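Local coordinates for protein aspartokinase 1, chloroplastic (Arabidopsis thaliana, PDB 2CDQ) that catalyses the ATP-dependent phosphorylation of L-aspartate, the first step of the aspartate-family amino acid pathway, and binds lysine and S-adenosylmethionine as allosteric effectors, at residues K165-A171 and P207-T213; F176-F182 and K218-A224; A41-K45 and T104-L108; V361-F365 and I382-L386; L73-E78 and R140-V144. One frame throughout, in Å; residues are numbered along the deposited sequence.

Interaction 1 of 5, residues K165-A171 and P207-T213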
# COMPACT_ATOMS: atom_id res chain seq x y z
N LYS A 165 10.89 5.63 -52.28
CA LYS A 165 10.64 7.05 -52.06
C LYS A 165 10.23 7.27 -50.61
O LYS A 165 9.25 6.69 -50.13
CB LYS A 165 9.59 7.58 -53.04
CG LYS A 165 9.31 9.09 -52.94
CD LYS A 165 10.59 9.94 -53.02
CE LYS A 165 10.32 11.40 -52.67
NZ LYS A 165 9.56 12.12 -53.74
N ALA A 166 11.01 8.10 -49.91
CA ALA A 166 10.86 8.29 -48.46
C ALA A 166 11.19 9.72 -48.02
O ALA A 166 12.08 10.37 -48.59
CB ALA A 166 11.72 7.29 -47.71
N ARG A 167 10.48 10.19 -47.00
CA ARG A 167 10.63 11.54 -46.47
C ARG A 167 10.81 11.48 -44.96
O ARG A 167 9.98 10.91 -44.26
CB ARG A 167 9.41 12.40 -46.85
CG ARG A 167 9.32 13.78 -46.18
CD ARG A 167 8.65 14.83 -47.07
NE ARG A 167 7.46 14.33 -47.78
CZ ARG A 167 7.38 14.18 -49.11
NH1 ARG A 167 8.42 14.49 -49.89
NH2 ARG A 167 6.27 13.72 -49.66
N GLN A 168 11.91 12.05 -44.47
CA GLN A 168 12.18 12.04 -43.04
C GLN A 168 11.44 13.19 -42.37
O GLN A 168 11.36 14.29 -42.92
CB GLN A 168 13.68 12.09 -42.75
CG GLN A 168 14.27 13.47 -42.46
CD GLN A 168 14.06 13.93 -41.02
OE1 GLN A 168 13.93 13.12 -40.10
NE2 GLN A 168 14.03 15.24 -40.83
N TYR A 169 10.90 12.92 -41.19
CA TYR A 169 10.15 13.92 -40.45
C TYR A 169 10.70 14.08 -39.05
O TYR A 169 10.84 13.11 -38.30
CB TYR A 169 8.69 13.51 -40.36
CG TYR A 169 7.90 13.66 -41.64
CD1 TYR A 169 7.46 12.55 -42.35
CD2 TYR A 169 7.58 14.93 -42.13
CE1 TYR A 169 6.72 12.69 -43.52
CE2 TYR A 169 6.85 15.09 -43.30
CZ TYR A 169 6.42 13.97 -43.99
OH TYR A 169 5.69 14.12 -45.14
N ASP A 170 11.02 15.32 -38.69
CA ASP A 170 11.25 15.66 -37.30
C ASP A 170 9.87 15.84 -36.67
O ASP A 170 9.07 16.67 -37.13
CB ASP A 170 12.09 16.93 -37.17
CG ASP A 170 13.56 16.69 -37.51
OD1 ASP A 170 13.94 15.52 -37.77
OD2 ASP A 170 14.34 17.68 -37.51
N ALA A 171 9.58 15.05 -35.63
CA ALA A 171 8.29 15.09 -34.95
C ALA A 171 7.92 16.49 -34.49
O ALA A 171 6.76 16.90 -34.60
CB ALA A 171 8.29 14.14 -33.77
N PRO A 207 3.30 10.74 -52.72
CA PRO A 207 3.44 9.68 -51.72
C PRO A 207 4.87 9.18 -51.50
O PRO A 207 5.53 8.70 -52.43
CB PRO A 207 2.54 8.56 -52.26
CG PRO A 207 2.44 8.82 -53.72
CD PRO A 207 2.50 10.30 -53.88
N ALA A 208 5.34 9.31 -50.26
CA ALA A 208 6.63 8.78 -49.83
C ALA A 208 6.43 8.17 -48.45
O ALA A 208 5.56 8.60 -47.70
CB ALA A 208 7.67 9.89 -49.77
N VAL A 209 7.24 7.16 -48.12
CA VAL A 209 7.16 6.51 -46.80
C VAL A 209 7.72 7.44 -45.72
O VAL A 209 8.92 7.73 -45.71
CB VAL A 209 7.91 5.14 -46.78
CG1 VAL A 209 7.75 4.47 -45.43
CG2 VAL A 209 7.41 4.22 -47.90
N PRO A 210 6.84 7.93 -44.82
CA PRO A 210 7.27 8.83 -43.75
C PRO A 210 8.16 8.14 -42.71
O PRO A 210 7.84 7.03 -42.26
CB PRO A 210 5.94 9.28 -43.12
CG PRO A 210 4.88 8.91 -44.11
CD PRO A 210 5.39 7.67 -44.76
N ILE A 211 9.27 8.79 -42.37
CA ILE A 211 10.20 8.28 -41.37
C ILE A 211 10.28 9.31 -40.25
O ILE A 211 10.96 10.33 -40.38
CB ILE A 211 11.61 8.02 -41.96
CG1 ILE A 211 11.53 7.28 -43.31
CG2 ILE A 211 12.50 7.27 -40.97
CD1 ILE A 211 10.93 5.87 -43.26
N VAL A 212 9.57 9.04 -39.15
CA VAL A 212 9.40 10.02 -38.06
C VAL A 212 10.25 9.71 -36.82
O VAL A 212 10.34 8.55 -36.38
CB VAL A 212 7.91 10.15 -37.63
CG1 VAL A 212 7.68 11.46 -36.89
CG2 VAL A 212 6.99 10.07 -38.84
N THR A 213 10.88 10.75 -36.27
CA THR A 213 11.60 10.69 -35.00
C THR A 213 10.62 10.33 -33.88
O THR A 213 9.48 10.80 -33.88
CB THR A 213 12.23 12.04 -34.65
OG1 THR A 213 11.20 13.02 -34.53
CG2 THR A 213 13.22 12.48 -35.72
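Ala166 to Tyr169 pair with Val209 to Val212 as parallel neighbours in the large mixed sheet of the amino acid kinase domain. The axes of the two strand segments approach to 4.5 Å. A ladder of five backbone hydrogen bonds joins the segments. It starts with Val209 N to Lys165 O and ends with Thr213 N to Tyr169 O. Tyr169 N to Ile211 O, at 2.7 Å, is one of the inner rungs. Beyond the ladder, Ala171 N donates to the side-chain oxygen Thr213 OG1 at 2.8 Å, with an angle of 165° at the hydrogen. Thr213 OG1 lies between its own backbone N and carbonyl carbon (chi1 61°), which turns it to this amide.

The side chains of Tyr169 and Pro210 run alongside each other from neighbouring strands. Pro210 CB meets the edge of the tyrosine ring, 3.5 Å from Tyr169 CE1. Arg167 CG lies over one face of that ring, toward its rim. Arg167 NE donates to Tyr169 OH at 3.2 Å, and the oxygen lies in the guanidinium plane. Ala208 CB sits over one face of the same guanidinium, 4.1 Å from Arg167 NH2.

Helix 191-205 packs against Arg167 and Tyr169 and supplies Asp202 to Tyr169 OH, while Asp206 just beyond it forms a salt bridge with Arg167 NH2. Helix 137-161 covers Gln168 on the other face and brings the substrate-binding Glu148 against Thr213. Strand 59-63 flanks 209-219 on the side away from 166-169.

Interaction 2 of 5, residues F176-F182 and K218-A224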
# COMPACT_ATOMS: atom_id res chain seq x y z
N PHE A 176 3.75 17.67 -33.43
CA PHE A 176 3.75 17.06 -32.11
C PHE A 176 3.83 18.20 -31.11
O PHE A 176 4.91 18.76 -30.87
CB PHE A 176 4.91 16.06 -31.94
CG PHE A 176 4.51 14.62 -32.17
CD1 PHE A 176 4.40 14.11 -33.46
CD2 PHE A 176 4.24 13.78 -31.09
CE1 PHE A 176 4.01 12.78 -33.67
CE2 PHE A 176 3.85 12.45 -31.29
CZ PHE A 176 3.74 11.95 -32.58
N ILE A 177 2.68 18.58 -30.57
CA ILE A 177 2.58 19.73 -29.65
C ILE A 177 2.52 19.24 -28.20
O ILE A 177 1.75 18.33 -27.87
CB ILE A 177 1.36 20.65 -29.99
CG1 ILE A 177 1.21 20.84 -31.51
CG2 ILE A 177 1.47 21.99 -29.26
CD1 ILE A 177 2.39 21.52 -32.23
N THR A 178 3.33 19.86 -27.35
CA THR A 178 3.64 19.33 -26.03
C THR A 178 3.71 20.39 -24.93
O THR A 178 3.91 21.58 -25.22
CB THR A 178 4.98 18.57 -26.12
OG1 THR A 178 4.73 17.25 -26.63
CG2 THR A 178 5.63 18.45 -24.78
N THR A 179 3.53 19.97 -23.68
CA THR A 179 3.77 20.84 -22.52
C THR A 179 5.25 21.13 -22.37
O THR A 179 6.10 20.41 -22.90
CB THR A 179 3.24 20.23 -21.18
OG1 THR A 179 3.97 19.03 -20.87
CG2 THR A 179 1.75 19.92 -21.27
N ASP A 180 5.58 22.20 -21.65
CA ASP A 180 6.96 22.65 -21.60
C ASP A 180 7.76 22.11 -20.40
O ASP A 180 8.73 22.73 -19.98
CB ASP A 180 7.02 24.18 -21.69
CG ASP A 180 6.29 24.72 -22.91
OD1 ASP A 180 6.97 25.14 -23.87
OD2 ASP A 180 5.05 24.73 -22.92
N ASP A 181 7.35 20.96 -19.86
CA ASP A 181 8.19 20.25 -18.89
C ASP A 181 9.02 19.21 -19.63
O ASP A 181 8.48 18.35 -20.33
CB ASP A 181 7.40 19.63 -17.72
CG ASP A 181 5.94 19.38 -18.06
OD1 ASP A 181 5.16 20.35 -18.06
OD2 ASP A 181 5.58 18.21 -18.29
N PHE A 182 10.33 19.30 -19.46
CA PHE A 182 11.25 18.74 -20.44
C PHE A 182 11.48 17.22 -20.45
O PHE A 182 11.24 16.55 -21.46
CB PHE A 182 12.54 19.56 -20.50
CG PHE A 182 12.36 20.88 -21.19
CD1 PHE A 182 12.36 20.95 -22.59
CD2 PHE A 182 12.14 22.04 -20.46
CE1 PHE A 182 12.17 22.16 -23.24
CE2 PHE A 182 11.95 23.26 -21.11
CZ PHE A 182 11.96 23.31 -22.50
N LYS A 218 7.39 19.30 -29.51
CA LYS A 218 7.67 20.73 -29.42
C LYS A 218 6.80 21.39 -28.35
O LYS A 218 5.56 21.23 -28.35
CB LYS A 218 7.47 21.42 -30.77
CG LYS A 218 8.03 22.85 -30.84
CD LYS A 218 8.08 23.40 -32.27
CE LYS A 218 6.73 23.94 -32.72
NZ LYS A 218 6.79 24.47 -34.11
N GLY A 219 7.44 22.12 -27.44
CA GLY A 219 6.75 22.84 -26.37
C GLY A 219 5.80 23.89 -26.91
O GLY A 219 6.09 24.55 -27.91
N TRP A 220 4.65 24.04 -26.25
CA TRP A 220 3.62 24.99 -26.66
C TRP A 220 4.12 26.44 -26.60
O TRP A 220 4.03 27.17 -27.59
CB TRP A 220 2.33 24.78 -25.84
CG TRP A 220 1.16 25.72 -26.14
CD1 TRP A 220 0.40 26.39 -25.22
CD2 TRP A 220 0.61 26.07 -27.44
NE1 TRP A 220 -0.57 27.13 -25.85
CE2 TRP A 220 -0.47 26.96 -27.20
CE3 TRP A 220 0.93 25.72 -28.76
CZ2 TRP A 220 -1.24 27.50 -28.25
CZ3 TRP A 220 0.17 26.27 -29.81
CH2 TRP A 220 -0.90 27.15 -29.54
N LYS A 221 4.66 26.84 -25.45
CA LYS A 221 5.05 28.24 -25.25
C LYS A 221 6.56 28.53 -25.28
O LYS A 221 6.97 29.70 -25.23
CB LYS A 221 4.38 28.83 -24.00
CG LYS A 221 4.62 28.07 -22.69
CD LYS A 221 3.60 28.47 -21.62
CE LYS A 221 3.73 29.94 -21.22
NZ LYS A 221 2.60 30.42 -20.38
N THR A 222 7.38 27.49 -25.39
CA THR A 222 8.83 27.68 -25.57
C THR A 222 9.22 27.52 -27.03
O THR A 222 10.21 28.10 -27.48
CB THR A 222 9.67 26.69 -24.73
OG1 THR A 222 9.12 25.37 -24.86
CG2 THR A 222 9.71 27.09 -23.27
N GLY A 223 8.45 26.71 -27.75
CA GLY A 223 8.78 26.32 -29.12
C GLY A 223 9.98 25.40 -29.18
O GLY A 223 10.47 25.08 -30.26
N ALA A 224 10.45 24.97 -28.00
CA ALA A 224 11.69 24.21 -27.86
C ALA A 224 11.50 22.69 -27.94
O ALA A 224 10.43 22.16 -27.61
CB ALA A 224 12.39 24.60 -26.55
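Asp180 reaches across to the turn at Lys221 and Thr222. Asp180 OD1 accepts Thr222 N at 2.8 Å. That donor comes on the syn side of the carboxylate, 33° out of its plane. Lys221 N makes longer, weak bonds to both carboxylate oxygens. Thr222 OG1 also lies beside Asp180 OD1, but its modelled separation is too short to be relied on. The carboxylate is turned to these amides with Asp180 CG anti to its carbonyl carbon (chi1 -54°).

Three backbone bonds hold the strands beside this site. Lys218 N donates to Phe176 O at 2.9 Å. Thr178 N then donates to Lys218 O, and Trp220 N to Thr178 O at 2.8 Å. Two apolar contacts accompany the polar ones. Ile177 CG2 approaches the indole of Trp220, 3.8 Å from Trp220 CE3. Ala224 CB comes to the edge of the Phe182 ring, 4.1 Å from Phe182 CE1.

Further out, the turn is closed by Gly219 N donating to Ala224 O at 3.0 Å. Thr179 OG1 accepts the backbone N of Asp186, and Ile177 N is bonded to Thr191 OG1, at the start of helix 191-205. The ring of Phe176 leads away from the contact and packs on helix 232-244, while Arg138 of helix 137-161 touches Phe182, Thr222 and Ala224.

The turn joins strands 209-219 and 225-227, an antiparallel hairpin. The parallel pairing belongs to the beta-alpha-beta unit made by strand 177-178, helix 191-205 and strand 209-219 of the kinase domain.

Interaction 3 of 5, residues A41-K45 and T104-L108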
# COMPACT_ATOMS: atom_id res chain seq x y z
N ALA A 41 24.13 -0.12 -39.76
CA ALA A 41 23.77 -0.20 -41.17
C ALA A 41 23.19 -1.58 -41.53
O ALA A 41 22.23 -1.68 -42.29
CB ALA A 41 24.97 0.11 -42.04
N GLU A 42 23.78 -2.63 -40.96
CA GLU A 42 23.33 -3.99 -41.24
C GLU A 42 21.92 -4.25 -40.71
O GLU A 42 21.08 -4.81 -41.43
CB GLU A 42 24.32 -5.01 -40.69
CG GLU A 42 24.09 -6.44 -41.18
CD GLU A 42 24.30 -6.62 -42.67
OE1 GLU A 42 25.07 -5.84 -43.28
OE2 GLU A 42 23.70 -7.57 -43.24
N ARG A 43 21.65 -3.83 -39.48
CA ARG A 43 20.32 -4.01 -38.90
C ARG A 43 19.30 -3.14 -39.63
O ARG A 43 18.16 -3.56 -39.83
CB ARG A 43 20.33 -3.72 -37.40
CG ARG A 43 21.03 -4.80 -36.58
CD ARG A 43 20.12 -5.98 -36.29
NE ARG A 43 19.42 -5.82 -35.02
CZ ARG A 43 18.37 -6.54 -34.62
NH1 ARG A 43 17.86 -7.48 -35.40
NH2 ARG A 43 17.83 -6.31 -33.44
N MET A 44 19.73 -1.94 -40.04
CA MET A 44 18.88 -1.06 -40.84
C MET A 44 18.45 -1.76 -42.13
O MET A 44 17.30 -1.64 -42.55
CB MET A 44 19.61 0.25 -41.17
CG MET A 44 19.58 1.27 -40.05
SD MET A 44 20.14 2.91 -40.57
CE MET A 44 19.95 3.86 -39.07
N LYS A 45 19.37 -2.51 -42.73
CA LYS A 45 19.07 -3.26 -43.95
C LYS A 45 17.94 -4.26 -43.75
O LYS A 45 17.17 -4.52 -44.67
CB LYS A 45 20.33 -3.96 -44.50
CG LYS A 45 21.33 -3.02 -45.20
CD LYS A 45 22.49 -3.80 -45.82
CE LYS A 45 23.66 -2.87 -46.15
NZ LYS A 45 24.82 -3.58 -46.78
N THR A 104 28.15 4.29 -40.54
CA THR A 104 26.86 3.83 -41.04
C THR A 104 26.55 4.47 -42.40
O THR A 104 26.04 3.81 -43.31
CB THR A 104 25.72 4.15 -40.04
OG1 THR A 104 26.03 3.57 -38.77
CG2 THR A 104 24.38 3.60 -40.52
N VAL A 105 26.85 5.76 -42.51
CA VAL A 105 26.74 6.49 -43.76
C VAL A 105 27.63 5.85 -44.84
O VAL A 105 27.21 5.65 -45.99
CB VAL A 105 27.10 7.98 -43.53
CG1 VAL A 105 27.52 8.66 -44.83
CG2 VAL A 105 25.93 8.70 -42.89
N LYS A 106 28.86 5.52 -44.45
CA LYS A 106 29.84 4.89 -45.33
C LYS A 106 29.26 3.61 -45.93
O LYS A 106 29.26 3.43 -47.15
CB LYS A 106 31.13 4.57 -44.55
CG LYS A 106 32.40 4.43 -45.40
CD LYS A 106 33.20 3.16 -45.06
CE LYS A 106 33.68 3.11 -43.59
NZ LYS A 106 33.94 1.70 -43.14
N GLU A 107 28.75 2.73 -45.07
CA GLU A 107 28.26 1.43 -45.49
C GLU A 107 26.95 1.49 -46.28
O GLU A 107 26.75 0.71 -47.21
CB GLU A 107 28.09 0.50 -44.29
CG GLU A 107 27.57 -0.87 -44.67
CD GLU A 107 27.48 -1.82 -43.51
OE1 GLU A 107 26.82 -2.87 -43.68
OE2 GLU A 107 28.07 -1.54 -42.44
N LEU A 108 26.06 2.39 -45.90
CA LEU A 108 24.79 2.49 -46.60
C LEU A 108 24.97 3.27 -47.90
O LEU A 108 24.04 3.37 -48.71
CB LEU A 108 23.72 3.11 -45.71
CG LEU A 108 23.24 2.25 -44.53
CD1 LEU A 108 22.10 2.94 -43.79
CD2 LEU A 108 22.82 0.85 -44.97
O HOH W 1 26.66 0.84 -39.12
O HOH W 2 26.51 -2.48 -40.20
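The helix segments Ala41-Lys45 and Thr104-Leu108 pass with their axes 10.0 Å apart and inclined at 50°, and Ala41 and Thr104 are closest in backbone. The contact joins helices 41-53 and 92-108 of the amino acid kinase domain.

Ala41 CB is central. Leu108 CD2 meets it at 3.7 Å, and the carboxylate carbon Glu107 CD at 3.5 Å. Glu107 gets there with CG anti to its backbone N (chi1 179°) and the rest of the chain extended. Deeper in, Leu108 CD1 touches the sulfur Met44 SD at 3.8 Å, the two side chains meeting at about a right angle. Helix 137-161 backs this pair through Ile154.

At the outer side Glu107 OE1 lies 3.5 Å from Glu42 OE1, a pair of like charges. Lys45 NZ probably offsets them in part, through a long salt bridge of 3.8 Å to Glu107 OE1.

Two waters bridge the helices at the start of helix 41-53. One accepts from Ala41 N and donates to Thr104 OG1, whose other partner is Leu100 O. The second accepts from Glu42 N and donates to Glu107 OE2 at 2.9 Å.

Interaction 4 of 5, residues V361-F365 and I382-L386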
# COMPACT_ATOMS: atom_id res chain seq x y z
N VAL A 361 4.26 9.69 5.39
CA VAL A 361 5.23 8.70 4.90
C VAL A 361 5.63 8.98 3.45
O VAL A 361 6.81 9.08 3.13
CB VAL A 361 4.71 7.25 5.03
CG1 VAL A 361 5.59 6.28 4.27
CG2 VAL A 361 4.64 6.85 6.49
N PHE A 362 4.63 9.13 2.58
CA PHE A 362 4.88 9.34 1.17
C PHE A 362 5.21 10.79 0.82
O PHE A 362 5.71 11.08 -0.27
CB PHE A 362 3.72 8.79 0.35
CG PHE A 362 3.59 7.30 0.46
CD1 PHE A 362 2.57 6.73 1.22
CD2 PHE A 362 4.51 6.46 -0.17
CE1 PHE A 362 2.45 5.36 1.34
CE2 PHE A 362 4.40 5.09 -0.05
CZ PHE A 362 3.37 4.53 0.70
N SER A 363 4.95 11.70 1.75
CA SER A 363 5.43 13.06 1.61
C SER A 363 6.95 13.09 1.71
O SER A 363 7.61 13.76 0.91
CB SER A 363 4.82 13.97 2.67
OG SER A 363 5.25 15.30 2.46
N ILE A 364 7.50 12.36 2.67
CA ILE A 364 8.95 12.23 2.84
C ILE A 364 9.60 11.79 1.54
O ILE A 364 10.54 12.44 1.06
CB ILE A 364 9.31 11.23 3.97
CG1 ILE A 364 9.00 11.86 5.34
CG2 ILE A 364 10.77 10.81 3.89
CD1 ILE A 364 8.86 10.85 6.47
N PHE A 365 9.08 10.71 0.96
CA PHE A 365 9.58 10.20 -0.32
C PHE A 365 9.53 11.27 -1.42
O PHE A 365 10.51 11.45 -2.15
CB PHE A 365 8.82 8.93 -0.73
CG PHE A 365 9.24 7.70 0.04
CD1 PHE A 365 8.51 7.26 1.13
CD2 PHE A 365 10.38 6.99 -0.34
CE1 PHE A 365 8.89 6.12 1.85
CE2 PHE A 365 10.77 5.85 0.37
CZ PHE A 365 10.02 5.42 1.47
N ILE A 382 3.56 -0.27 7.48
CA ILE A 382 3.47 -0.18 6.04
C ILE A 382 4.82 -0.54 5.42
O ILE A 382 5.87 -0.06 5.85
CB ILE A 382 2.78 1.15 5.53
CG1 ILE A 382 3.37 1.65 4.21
CG2 ILE A 382 2.80 2.26 6.59
CD1 ILE A 382 4.33 2.81 4.38
N SER A 383 4.79 -1.45 4.45
CA SER A 383 5.99 -1.92 3.77
C SER A 383 5.91 -1.53 2.31
O SER A 383 4.82 -1.47 1.73
CB SER A 383 6.11 -3.43 3.90
OG SER A 383 5.89 -3.84 5.23
N LEU A 384 7.06 -1.25 1.72
CA LEU A 384 7.10 -0.74 0.36
C LEU A 384 8.40 -1.10 -0.31
O LEU A 384 9.38 -1.45 0.34
CB LEU A 384 6.89 0.78 0.33
CG LEU A 384 7.82 1.72 1.11
CD1 LEU A 384 9.05 2.08 0.31
CD2 LEU A 384 7.05 2.96 1.48
N THR A 385 8.40 -0.97 -1.63
CA THR A 385 9.54 -1.35 -2.43
C THR A 385 9.82 -0.19 -3.37
O THR A 385 8.89 0.46 -3.85
CB THR A 385 9.23 -2.70 -3.15
OG1 THR A 385 10.35 -3.59 -3.02
CG2 THR A 385 8.89 -2.50 -4.60
N LEU A 386 11.09 0.13 -3.60
CA LEU A 386 11.44 1.29 -4.43
C LEU A 386 11.54 0.91 -5.89
O LEU A 386 11.97 -0.20 -6.20
CB LEU A 386 12.76 1.91 -3.97
CG LEU A 386 12.83 2.30 -2.49
CD1 LEU A 386 14.25 2.67 -2.11
CD2 LEU A 386 11.87 3.43 -2.20
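Val361, Phe362 and Phe365 pack on Ile382, Leu384 and Leu386, helix against strand, within the first ACT domain. All six residues are buried. The contact is wholly apolar, and no hydrogen bond crosses it. The axes of the helix and strand segments approach no closer than 12.1 Å, so side chains alone fill the interval.

The aliphatic contact is at the Ile382 end. Val361 CG1 and Ile382 CD1 meet tip to tip at 3.7 Å. Val361 CG1 also sits above the centre of the Phe362 ring.

The other contacts set methyl groups against rings. Leu384 faces both phenylalanines. Its CD2 is shared, 3.7 Å from Phe362 CE2 and equally far from Phe365 CE1. Leu384 CD1 meets Phe365 CZ, also at 3.7 Å. A chi1 of 58° tucks Leu384 CG over its own backbone, and its two methyls spread toward the rings. Further along, Leu386 crosses Phe365 at about a right angle, with its CD2 at 3.7 Å from Phe365 CE2.

Strand 381-386 is an inner strand of a four-stranded antiparallel sheet, between 341-347 and 372-378. Its side chains come near both effectors, Leu386 near bound S-adenosylmethionine and Ile382 near a bound lysine. Helix 398-408 lies beside helix 357-367 and touches Phe365 through Val404 and Leu408, while Leu358 of the second subunit packs on Phe362.

Interaction 5 of 5, residues L73-E78 and R140-V144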
# COMPACT_ATOMS: atom_id res chain seq x y z
N LEU A 73 24.51 9.95 -25.61
CA LEU A 73 24.30 11.40 -25.61
C LEU A 73 24.17 11.94 -24.18
O LEU A 73 24.89 12.87 -23.81
CB LEU A 73 23.05 11.75 -26.43
CG LEU A 73 23.06 11.52 -27.94
CD1 LEU A 73 21.65 11.46 -28.49
CD2 LEU A 73 23.87 12.58 -28.67
N LEU A 74 23.28 11.35 -23.39
CA LEU A 74 23.10 11.71 -21.99
C LEU A 74 24.38 11.54 -21.19
O LEU A 74 24.72 12.39 -20.36
CB LEU A 74 21.99 10.88 -21.35
CG LEU A 74 20.52 11.19 -21.68
CD1 LEU A 74 19.62 10.01 -21.34
CD2 LEU A 74 20.04 12.44 -20.97
N LEU A 75 25.11 10.45 -21.44
CA LEU A 75 26.39 10.22 -20.77
C LEU A 75 27.40 11.30 -21.14
O LEU A 75 28.10 11.82 -20.27
CB LEU A 75 26.93 8.82 -21.07
CG LEU A 75 26.41 7.67 -20.19
CD1 LEU A 75 26.57 6.33 -20.88
CD2 LEU A 75 27.08 7.65 -18.82
N ALA A 76 27.44 11.65 -22.43
CA ALA A 76 28.28 12.74 -22.94
C ALA A 76 27.94 14.08 -22.28
O ALA A 76 28.84 14.90 -22.02
CB ALA A 76 28.16 12.85 -24.46
N GLY A 77 26.65 14.28 -22.01
CA GLY A 77 26.17 15.46 -21.31
C GLY A 77 26.76 15.57 -19.92
O GLY A 77 27.43 16.56 -19.61
N GLU A 78 26.53 14.55 -19.09
CA GLU A 78 27.07 14.51 -17.73
C GLU A 78 28.58 14.76 -17.69
O GLU A 78 29.05 15.50 -16.83
CB GLU A 78 26.75 13.18 -17.04
CG GLU A 78 25.55 13.22 -16.10
CD GLU A 78 24.35 12.46 -16.65
OE1 GLU A 78 24.46 11.22 -16.86
OE2 GLU A 78 23.29 13.09 -16.85
N ARG A 140 19.04 19.08 -21.93
CA ARG A 140 19.03 17.63 -21.92
C ARG A 140 18.11 17.09 -23.02
O ARG A 140 18.48 16.15 -23.74
CB ARG A 140 18.60 17.12 -20.54
CG ARG A 140 18.89 15.65 -20.27
CD ARG A 140 18.51 15.24 -18.84
NE ARG A 140 19.49 15.71 -17.86
CZ ARG A 140 20.43 14.94 -17.31
NH1 ARG A 140 20.52 13.65 -17.63
NH2 ARG A 140 21.28 15.46 -16.44
N ASP A 141 16.94 17.71 -23.18
CA ASP A 141 16.03 17.35 -24.26
C ASP A 141 16.58 17.64 -25.65
O ASP A 141 16.39 16.85 -26.58
CB ASP A 141 14.69 18.06 -24.08
CG ASP A 141 13.67 17.20 -23.36
OD1 ASP A 141 14.08 16.31 -22.59
OD2 ASP A 141 12.47 17.43 -23.57
N TYR A 142 17.26 18.78 -25.79
CA TYR A 142 17.87 19.14 -27.06
C TYR A 142 18.98 18.16 -27.42
O TYR A 142 19.03 17.64 -28.53
CB TYR A 142 18.40 20.59 -27.03
CG TYR A 142 18.94 21.09 -28.35
CD1 TYR A 142 18.08 21.35 -29.42
CD2 TYR A 142 20.31 21.29 -28.53
CE1 TYR A 142 18.58 21.80 -30.65
CE2 TYR A 142 20.81 21.74 -29.74
CZ TYR A 142 19.94 22.00 -30.80
OH TYR A 142 20.45 22.45 -32.00
N LEU A 143 19.84 17.88 -26.44
CA LEU A 143 20.95 16.94 -26.57
C LEU A 143 20.47 15.59 -27.13
O LEU A 143 20.94 15.16 -28.19
CB LEU A 143 21.64 16.75 -25.22
CG LEU A 143 23.14 16.44 -25.09
CD1 LEU A 143 23.44 16.01 -23.66
CD2 LEU A 143 23.63 15.38 -26.04
N VAL A 144 19.53 14.94 -26.44
CA VAL A 144 19.07 13.62 -26.88
C VAL A 144 18.33 13.65 -28.23
O VAL A 144 18.24 12.61 -28.89
CB VAL A 144 18.25 12.83 -25.80
CG1 VAL A 144 18.77 13.10 -24.40
CG2 VAL A 144 16.78 13.13 -25.89
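Arg140 reaches from helix 137-161 past Leu74 to Glu78 of helix 69-80, both helices of the amino acid kinase domain. From CB, a chi1 of -164° swings the chain away from its own backbone N and carries it across Leu74, roughly at a right angle. Arg140 CG touches Leu74 CD2 at 3.5 Å, and CD follows at 3.8 Å from the same methyl. The chain then bends at its third torsion. At the tip, Arg140 NH1 donates to Glu78 OE2 at 2.9 Å. Arg140 NH2 adds a weak bond to that oxygen at 3.1 Å. Glu78 OE2 is thus gripped from the edge of the guanidinium, with the two flat groups 22° apart.

The axes of the two segments approach to 9.5 Å at an angle of 132°. Deeper between the helices, Leu143 CD1 comes to 3.6 Å from Gly77 CA, where the helix presents bare backbone. Leu143 and Leu73 pass each other tip beside base, and Leu143 CD2 lies 3.7 Å from Leu73 CB. Helix 113-132 covers both leucines through Leu122. Val144 CG1 packs on Leu74, close to the substrate-binding Glu148.

The chemistry is an apolar core with an ion pair at its more exposed edge. One carboxylate oxygen takes both guanidinium nitrogens and ties the helices there, near the effector-binding Ser393.

Four of the five contacts lie in the amino acid kinase domain. Interaction 4 is in the first ACT domain, its centre about 31 to 48 Å from the others. Along the chain the segments of interactions 3 and 5 alternate, and so do those of interactions 1 and 2. Interaction 4 follows last. Interactions 1 and 2 share strand 209-219 and touch where Ala171 meets Phe176. Their centres are about 22 Å apart. Interaction 5 touches interaction 2 through Asp141 and Phe182, and its helix 137-161 leads on to strand 166-169 of interaction 1. Interaction 5 also lies close to a bound S-adenosylmethionine, so an allosteric signal could pass to the catalytic domain there.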